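Long-range contacts in choline dehydrogenase and related flavoproteins (Aspergillus oryzae, PDB 3Q9T), which oxidises formate with an 8-formyl-FAD cofactor, as a formate oxidase of the glucose-methanol-choline oxidoreductase family: residues D8-G13 and T32-E37; H510-A515 and A541-I546. All blocks are in the same frame, centred on the assembly; numbering follows the deposited sequence.

Contact 1 (D8-G13 and T32-E37). With FAY ([(2R,3S,4R,5R)-5-(6-amino-9H-purin-9-yl)-3,4-dihydroxytetrahydrofuran-2-yl]methyl (2R,3S,4S)-5-(8-formyl-7-methyl-2,4-dioxo-3,4-dihydrobenzo[g]pteridin-10(2H)-yl)-2,3,4-trihydroxypentyl dihydrogen diphosphate), chain D.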
# COMPACT_ATOMS: atom_id res chain seq x y z
N ASP A 8 -0.90 -0.65 -45.18
CA ASP A 8 -1.87 0.45 -45.20
C ASP A 8 -2.17 0.97 -43.80
O ASP A 8 -2.16 2.19 -43.55
CB ASP A 8 -3.18 0.02 -45.87
CG ASP A 8 -3.14 0.15 -47.39
OD1 ASP A 8 -2.13 0.62 -47.94
OD2 ASP A 8 -4.15 -0.22 -48.04
N PHE A 9 -2.45 0.04 -42.88
CA PHE A 9 -2.79 0.42 -41.51
C PHE A 9 -2.02 -0.40 -40.50
O PHE A 9 -1.94 -1.64 -40.62
CB PHE A 9 -4.29 0.27 -41.24
CG PHE A 9 -5.14 1.18 -42.07
CD1 PHE A 9 -5.19 2.53 -41.80
CD2 PHE A 9 -5.88 0.67 -43.13
CE1 PHE A 9 -5.97 3.36 -42.56
CE2 PHE A 9 -6.66 1.51 -43.91
CZ PHE A 9 -6.71 2.85 -43.63
N VAL A 10 -1.47 0.29 -39.51
CA VAL A 10 -0.78 -0.40 -38.41
C VAL A 10 -1.58 -0.19 -37.13
O VAL A 10 -1.86 0.94 -36.75
CB VAL A 10 0.65 0.14 -38.22
CG1 VAL A 10 1.28 -0.46 -36.99
CG2 VAL A 10 1.51 -0.15 -39.47
N ILE A 11 -2.00 -1.28 -36.50
CA ILE A 11 -2.60 -1.19 -35.16
C ILE A 11 -1.55 -1.55 -34.10
O ILE A 11 -0.95 -2.63 -34.13
CB ILE A 11 -3.85 -2.06 -34.99
CG1 ILE A 11 -5.06 -1.46 -35.71
CG2 ILE A 11 -4.19 -2.23 -33.50
CD1 ILE A 11 -4.98 -1.51 -37.20
N VAL A 12 -1.33 -0.62 -33.17
CA VAL A 12 -0.33 -0.80 -32.12
C VAL A 12 -1.03 -1.23 -30.85
O VAL A 12 -1.61 -0.40 -30.14
CB VAL A 12 0.44 0.50 -31.86
CG1 VAL A 12 1.49 0.31 -30.79
CG2 VAL A 12 1.09 0.97 -33.16
N GLY A 13 -0.98 -2.53 -30.56
CA GLY A 13 -1.70 -3.11 -29.45
C GLY A 13 -2.89 -3.91 -29.96
O GLY A 13 -3.90 -3.34 -30.32
N THR A 32 -4.02 -3.89 -46.59
CA THR A 32 -3.05 -4.56 -45.72
C THR A 32 -3.05 -3.97 -44.32
O THR A 32 -2.93 -2.76 -44.15
CB THR A 32 -1.61 -4.47 -46.25
OG1 THR A 32 -1.34 -3.12 -46.66
CG2 THR A 32 -1.40 -5.43 -47.41
N VAL A 33 -3.16 -4.84 -43.33
CA VAL A 33 -3.21 -4.41 -41.93
C VAL A 33 -2.16 -5.17 -41.12
O VAL A 33 -2.05 -6.41 -41.20
CB VAL A 33 -4.63 -4.68 -41.32
CG1 VAL A 33 -4.75 -4.11 -39.89
CG2 VAL A 33 -5.73 -4.12 -42.21
N LEU A 34 -1.39 -4.41 -40.34
CA LEU A 34 -0.46 -5.02 -39.39
C LEU A 34 -0.95 -4.80 -37.97
O LEU A 34 -1.38 -3.71 -37.63
CB LEU A 34 0.95 -4.41 -39.53
CG LEU A 34 1.92 -4.66 -38.37
CD1 LEU A 34 2.45 -6.10 -38.40
CD2 LEU A 34 3.07 -3.67 -38.41
N ILE A 35 -0.88 -5.84 -37.14
CA ILE A 35 -1.07 -5.71 -35.70
C ILE A 35 0.19 -6.08 -34.91
O ILE A 35 0.64 -7.22 -34.96
CB ILE A 35 -2.22 -6.59 -35.18
CG1 ILE A 35 -3.49 -6.35 -36.00
CG2 ILE A 35 -2.48 -6.31 -33.70
CD1 ILE A 35 -4.57 -7.41 -35.79
N VAL A 36 0.75 -5.13 -34.16
CA VAL A 36 1.81 -5.44 -33.20
C VAL A 36 1.22 -5.57 -31.79
O VAL A 36 0.31 -4.84 -31.41
CB VAL A 36 2.98 -4.41 -33.22
CG1 VAL A 36 3.70 -4.44 -34.57
CG2 VAL A 36 2.50 -3.02 -32.88
N GLU A 37 1.75 -6.53 -31.04
CA GLU A 37 1.17 -6.95 -29.77
C GLU A 37 2.27 -7.56 -28.91
O GLU A 37 3.04 -8.40 -29.39
CB GLU A 37 0.10 -8.01 -30.01
CG GLU A 37 -0.36 -8.73 -28.77
CD GLU A 37 -0.84 -7.78 -27.68
OE1 GLU A 37 -1.51 -6.79 -28.02
OE2 GLU A 37 -0.54 -8.02 -26.50
P FAY D . -8.67 -1.69 -24.46
N1 FAY D . -15.38 -4.74 -18.73
C2 FAY D . -16.65 -5.28 -18.93
O2 FAY D . -17.41 -4.77 -19.73
N3 FAY D . -16.87 -6.60 -18.61
C4 FAY D . -16.12 -7.19 -17.63
O4 FAY D . -16.69 -7.97 -16.85
N5 FAY D . -14.05 -7.23 -16.44
C6 FAY D . -11.88 -7.64 -15.65
C7 FAY D . -10.51 -7.42 -15.67
C8 FAY D . -9.99 -6.42 -16.50
O8 FAY D . -8.02 -5.62 -17.50
C9 FAY D . -10.84 -5.75 -17.39
PA FAY D . -6.67 -3.61 -23.89
C1' FAY D . -12.58 -4.08 -19.06
C10 FAY D . -14.46 -5.40 -17.94
N10 FAY D . -13.10 -5.10 -18.05
N1A FAY D . 3.90 -3.02 -26.64
O1A FAY D . -5.89 -3.87 -22.64
C1B FAY D . -1.11 -4.32 -25.76
O1P FAY D . -8.72 -2.00 -25.93
C2' FAY D . -12.41 -4.70 -20.47
O2' FAY D . -11.78 -5.93 -20.30
C2A FAY D . 3.12 -3.91 -27.36
O2A FAY D . -7.78 -4.58 -24.13
C2B FAY D . -1.66 -5.14 -24.60
O2B FAY D . -1.00 -6.38 -24.43
O2P FAY D . -8.81 -0.20 -24.21
C3' FAY D . -11.72 -3.94 -21.64
O3' FAY D . -10.87 -4.72 -22.47
N3A FAY D . 1.81 -4.14 -26.99
C3B FAY D . -3.10 -5.33 -25.03
O3B FAY D . -3.15 -6.42 -25.93
O3P FAY D . -7.23 -2.12 -23.86
C4' FAY D . -10.95 -2.70 -21.26
O4' FAY D . -11.83 -1.94 -20.43
C4A FAY D . 1.28 -3.50 -25.92
C4B FAY D . -3.41 -4.09 -25.83
O4B FAY D . -2.17 -3.47 -26.12
C4X FAY D . -14.90 -6.57 -17.29
C5' FAY D . -10.50 -1.91 -22.51
O5' FAY D . -9.75 -2.53 -23.56
C5A FAY D . 2.05 -2.59 -25.19
C5B FAY D . -4.33 -3.16 -25.07
O5B FAY D . -5.63 -3.69 -25.14
C5X FAY D . -12.73 -6.82 -16.37
C6A FAY D . 3.38 -2.36 -25.54
N6A FAY D . 4.15 -1.57 -24.78
N7A FAY D . 1.28 -2.10 -24.20
C7M FAY D . -9.66 -8.14 -14.65
C8A FAY D . 0.05 -2.65 -24.28
C8M FAY D . -8.54 -6.47 -16.79
C9A FAY D . -12.22 -5.90 -17.31
N9A FAY D . 0.04 -3.51 -25.33

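Contact 2 (H510-A515 and A541-I546). With FAY ([(2R,3S,4R,5R)-5-(6-amino-9H-purin-9-yl)-3,4-dihydroxytetrahydrofuran-2-yl]methyl (2R,3S,4S)-5-(8-formyl-7-methyl-2,4-dioxo-3,4-dihydrobenzo[g]pteridin-10(2H)-yl)-2,3,4-trihydroxypentyl dihydrogen diphosphate), chain D.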
# COMPACT_ATOMS: atom_id res chain seq x y z
N HIS A 510 -12.17 -0.89 -14.59
CA HIS A 510 -12.67 -0.05 -15.70
C HIS A 510 -11.93 1.27 -15.92
O HIS A 510 -12.57 2.30 -16.12
CB HIS A 510 -14.17 0.26 -15.50
CG HIS A 510 -14.98 -0.92 -15.08
ND1 HIS A 510 -16.07 -0.82 -14.24
CD2 HIS A 510 -14.86 -2.24 -15.37
CE1 HIS A 510 -16.57 -2.02 -14.03
NE2 HIS A 510 -15.86 -2.90 -14.71
N PRO A 511 -10.58 1.26 -15.91
CA PRO A 511 -9.90 2.55 -16.14
C PRO A 511 -10.14 3.15 -17.55
O PRO A 511 -10.28 2.41 -18.53
CB PRO A 511 -8.42 2.18 -15.97
CG PRO A 511 -8.37 0.73 -16.33
CD PRO A 511 -9.64 0.15 -15.77
N THR A 512 -10.16 4.48 -17.64
CA THR A 512 -10.44 5.22 -18.87
C THR A 512 -9.78 6.61 -18.85
O THR A 512 -9.22 7.02 -17.83
CB THR A 512 -11.97 5.48 -19.03
OG1 THR A 512 -12.43 6.33 -17.97
CG2 THR A 512 -12.77 4.17 -19.05
N GLY A 513 -9.82 7.30 -19.99
CA GLY A 513 -9.69 8.75 -20.00
C GLY A 513 -8.37 9.41 -20.32
O GLY A 513 -8.31 10.63 -20.51
N THR A 514 -7.31 8.61 -20.40
CA THR A 514 -5.95 9.15 -20.46
C THR A 514 -5.52 9.73 -21.80
O THR A 514 -4.39 10.19 -21.94
CB THR A 514 -4.94 8.08 -20.05
OG1 THR A 514 -5.19 6.91 -20.84
CG2 THR A 514 -5.10 7.77 -18.56
N ALA A 515 -6.38 9.68 -22.81
CA ALA A 515 -6.10 10.37 -24.06
C ALA A 515 -7.44 10.73 -24.69
O ALA A 515 -7.74 10.32 -25.80
CB ALA A 515 -5.25 9.51 -24.98
N ALA A 541 -7.60 4.38 -30.57
CA ALA A 541 -8.84 3.65 -30.39
C ALA A 541 -8.67 2.66 -29.25
O ALA A 541 -8.04 1.62 -29.40
CB ALA A 541 -9.28 2.96 -31.71
N ASP A 542 -9.20 3.05 -28.09
CA ASP A 542 -9.19 2.24 -26.87
C ASP A 542 -9.81 3.04 -25.72
O ASP A 542 -10.25 4.19 -25.92
CB ASP A 542 -7.78 1.71 -26.53
CG ASP A 542 -6.81 2.81 -26.17
OD1 ASP A 542 -7.25 3.83 -25.61
OD2 ASP A 542 -5.58 2.66 -26.43
N ALA A 543 -9.80 2.47 -24.52
CA ALA A 543 -10.49 3.09 -23.38
C ALA A 543 -9.94 4.46 -22.93
O ALA A 543 -10.57 5.15 -22.12
CB ALA A 543 -10.54 2.13 -22.21
N SER A 544 -8.78 4.87 -23.45
CA SER A 544 -8.20 6.15 -23.00
C SER A 544 -8.90 7.32 -23.65
O SER A 544 -8.76 8.48 -23.27
CB SER A 544 -6.69 6.20 -23.26
OG SER A 544 -6.39 5.90 -24.61
N VAL A 545 -9.68 6.96 -24.66
CA VAL A 545 -10.40 7.89 -25.48
C VAL A 545 -11.67 8.35 -24.77
O VAL A 545 -12.13 9.49 -24.96
CB VAL A 545 -10.69 7.18 -26.82
CG1 VAL A 545 -12.12 7.33 -27.25
CG2 VAL A 545 -9.69 7.62 -27.87
N ILE A 546 -12.21 7.48 -23.93
CA ILE A 546 -13.48 7.70 -23.21
C ILE A 546 -13.47 8.91 -22.28
O ILE A 546 -12.70 8.97 -21.33
CB ILE A 546 -13.87 6.43 -22.43
CG1 ILE A 546 -14.09 5.28 -23.42
CG2 ILE A 546 -15.10 6.66 -21.58
CD1 ILE A 546 -14.24 3.89 -22.76
P FAY D . -8.67 -1.69 -24.46
N1 FAY D . -15.38 -4.74 -18.73
C2 FAY D . -16.65 -5.28 -18.93
O2 FAY D . -17.41 -4.77 -19.73
N3 FAY D . -16.87 -6.60 -18.61
C4 FAY D . -16.12 -7.19 -17.63
O4 FAY D . -16.69 -7.97 -16.85
N5 FAY D . -14.05 -7.23 -16.44
C6 FAY D . -11.88 -7.64 -15.65
C7 FAY D . -10.51 -7.42 -15.67
C8 FAY D . -9.99 -6.42 -16.50
O8 FAY D . -8.02 -5.62 -17.50
C9 FAY D . -10.84 -5.75 -17.39
PA FAY D . -6.67 -3.61 -23.89
C1' FAY D . -12.58 -4.08 -19.06
C10 FAY D . -14.46 -5.40 -17.94
N10 FAY D . -13.10 -5.10 -18.05
N1A FAY D . 3.90 -3.02 -26.64
O1A FAY D . -5.89 -3.87 -22.64
C1B FAY D . -1.11 -4.32 -25.76
O1P FAY D . -8.72 -2.00 -25.93
C2' FAY D . -12.41 -4.70 -20.47
O2' FAY D . -11.78 -5.93 -20.30
C2A FAY D . 3.12 -3.91 -27.36
O2A FAY D . -7.78 -4.58 -24.13
C2B FAY D . -1.66 -5.14 -24.60
O2B FAY D . -1.00 -6.38 -24.43
O2P FAY D . -8.81 -0.20 -24.21
C3' FAY D . -11.72 -3.94 -21.64
O3' FAY D . -10.87 -4.72 -22.47
N3A FAY D . 1.81 -4.14 -26.99
C3B FAY D . -3.10 -5.33 -25.03
O3B FAY D . -3.15 -6.42 -25.93
O3P FAY D . -7.23 -2.12 -23.86
C4' FAY D . -10.95 -2.70 -21.26
O4' FAY D . -11.83 -1.94 -20.43
C4A FAY D . 1.28 -3.50 -25.92
C4B FAY D . -3.41 -4.09 -25.83
O4B FAY D . -2.17 -3.47 -26.12
C4X FAY D . -14.90 -6.57 -17.29
C5' FAY D . -10.50 -1.91 -22.51
O5' FAY D . -9.75 -2.53 -23.56
C5A FAY D . 2.05 -2.59 -25.19
C5B FAY D . -4.33 -3.16 -25.07
O5B FAY D . -5.63 -3.69 -25.14
C5X FAY D . -12.73 -6.82 -16.37
C6A FAY D . 3.38 -2.36 -25.54
N6A FAY D . 4.15 -1.57 -24.78
N7A FAY D . 1.28 -2.10 -24.20
C7M FAY D . -9.66 -8.14 -14.65
C8A FAY D . 0.05 -2.65 -24.28
C8M FAY D . -8.54 -6.47 -16.79
C9A FAY D . -12.22 -5.90 -17.31
N9A FAY D . 0.04 -3.51 -25.33
O HOH W 1 -13.13 8.95 -18.65

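Contact 1 (D8-G13 and T32-E37)
Phe9 and Leu34 join two parallel strands, 9-12 and 33-36. Leu34 N donates a hydrogen bond to Phe9 O at 2.8 Å. The same pattern continues along the pair, from Phe9 N on Thr32 O to Gly13 N on Val36 O. At the end of the pair away from the cofactor, Asp8 N makes a nearly straight bond of 2.9 Å to the hydroxyl Thr32 OG1.

Ile11 can be followed outward. Its CB stands 4.0 Å from Leu34 O and also faces the CG1 branch of Ile35. CG1 leaves CB on the side of the backbone N (chi1 -75°). The next bond then bends (chi2 70°), which takes the tip back toward the start of the strand. CD1 ends there, 3.7 Å from Val33 CG1, reached on the diagonal. Ala22 of helix 16-25 packs on Ile11 from outside the sheet.

That helix connects the two strands, so this is the first beta-alpha-beta unit of a Rossmann-type FAD domain. On the other sheet face, Val10 and Leu34 lie side by side and point the same way, with Val10 CG1 3.9 Å from Leu34 CD2. Val12 and Val36 repeat this further along.

Both strands end at the cofactor. The Glu37 chain bends at its second torsion and sets the carboxylate against the adenosine ribose. Glu37 OE1 accepts from FAY O3B at 2.7 Å, and Glu37 OE2 accepts from FAY O2B at 2.7 Å, one oxygen for each ribose hydroxyl. Gly39 N also bonds OE2, which further fixes the carboxylate. Gly13 has a positive phi (107°). Having no side chain, it lets its CA come within 3.4 Å of the ribose ring oxygen FAY O4B.

Contact 2 (H510-A515 and A541-I546)
Gly513 and Ser544 bring the two backbones closest, with 4.2 Å between their CA atoms. Neither segment is a regular strand or helix, though residues 543-545 curl with helical angles. Gly513 N donates to Ala543 O at 3.1 Å. Ala515 N donates to Ser544 O at 2.7 Å, coming from above the carbonyl plane, 38° out of it. The two successive carbonyls of the curl are thus each held by an amide of 510-515.

The methyl of Thr512 meets the end of Ile546, CG2 to CD1 at 4.0 Å. Its hydroxyl turns the other way. Thr512 OG1 accepts a hydrogen bond from a water at 2.8 Å, and the same water donates to Ile546 O at 2.7 Å. OG1 is also hydrogen-bonded to Met305 O. Thr514 lays its hydroxyl beside Ser544 CB, while its polar partner is Val268 O. Ala515 CB fills in next to the Ser544 side chain.

Asp542 braces the curl from within. Its OD1 accepts from Ser544 N at 2.8 Å. The amide comes to the anti side of the carboxylate, 27° out of its plane. This is an Asx turn. Asp542 OD2 holds Gly267 N and Thr271 OG1, tying the turn to helix 267-277.

Within the turn, Ala543 N points at the cofactor and donates to FAY O2P at 2.9 Å. A main-chain amide at a tight turn gripping a diphosphate oxygen makes this part of the FAD-binding site of a GMC oxidoreductase.

In the fold
Contacts 1 and 2 hold different parts of one 8-formyl-FAD. Their centres are 19 Å apart, and their nearest atoms are about 6 Å apart, so they do not touch. Contact 1 serves the adenosine ribose, contact 2 the diphosphate. The five-stranded parallel sheet relates them: strand 9-12 is followed across it by 261-264 and then by 538-540, which leads directly into 541-546. Segment 510-515 starts beside the flavin, with His510 CD2 4.1 Å from FAY C10. Arg553 touches His510, and the two are probably the His-Arg pair of the catalytic site.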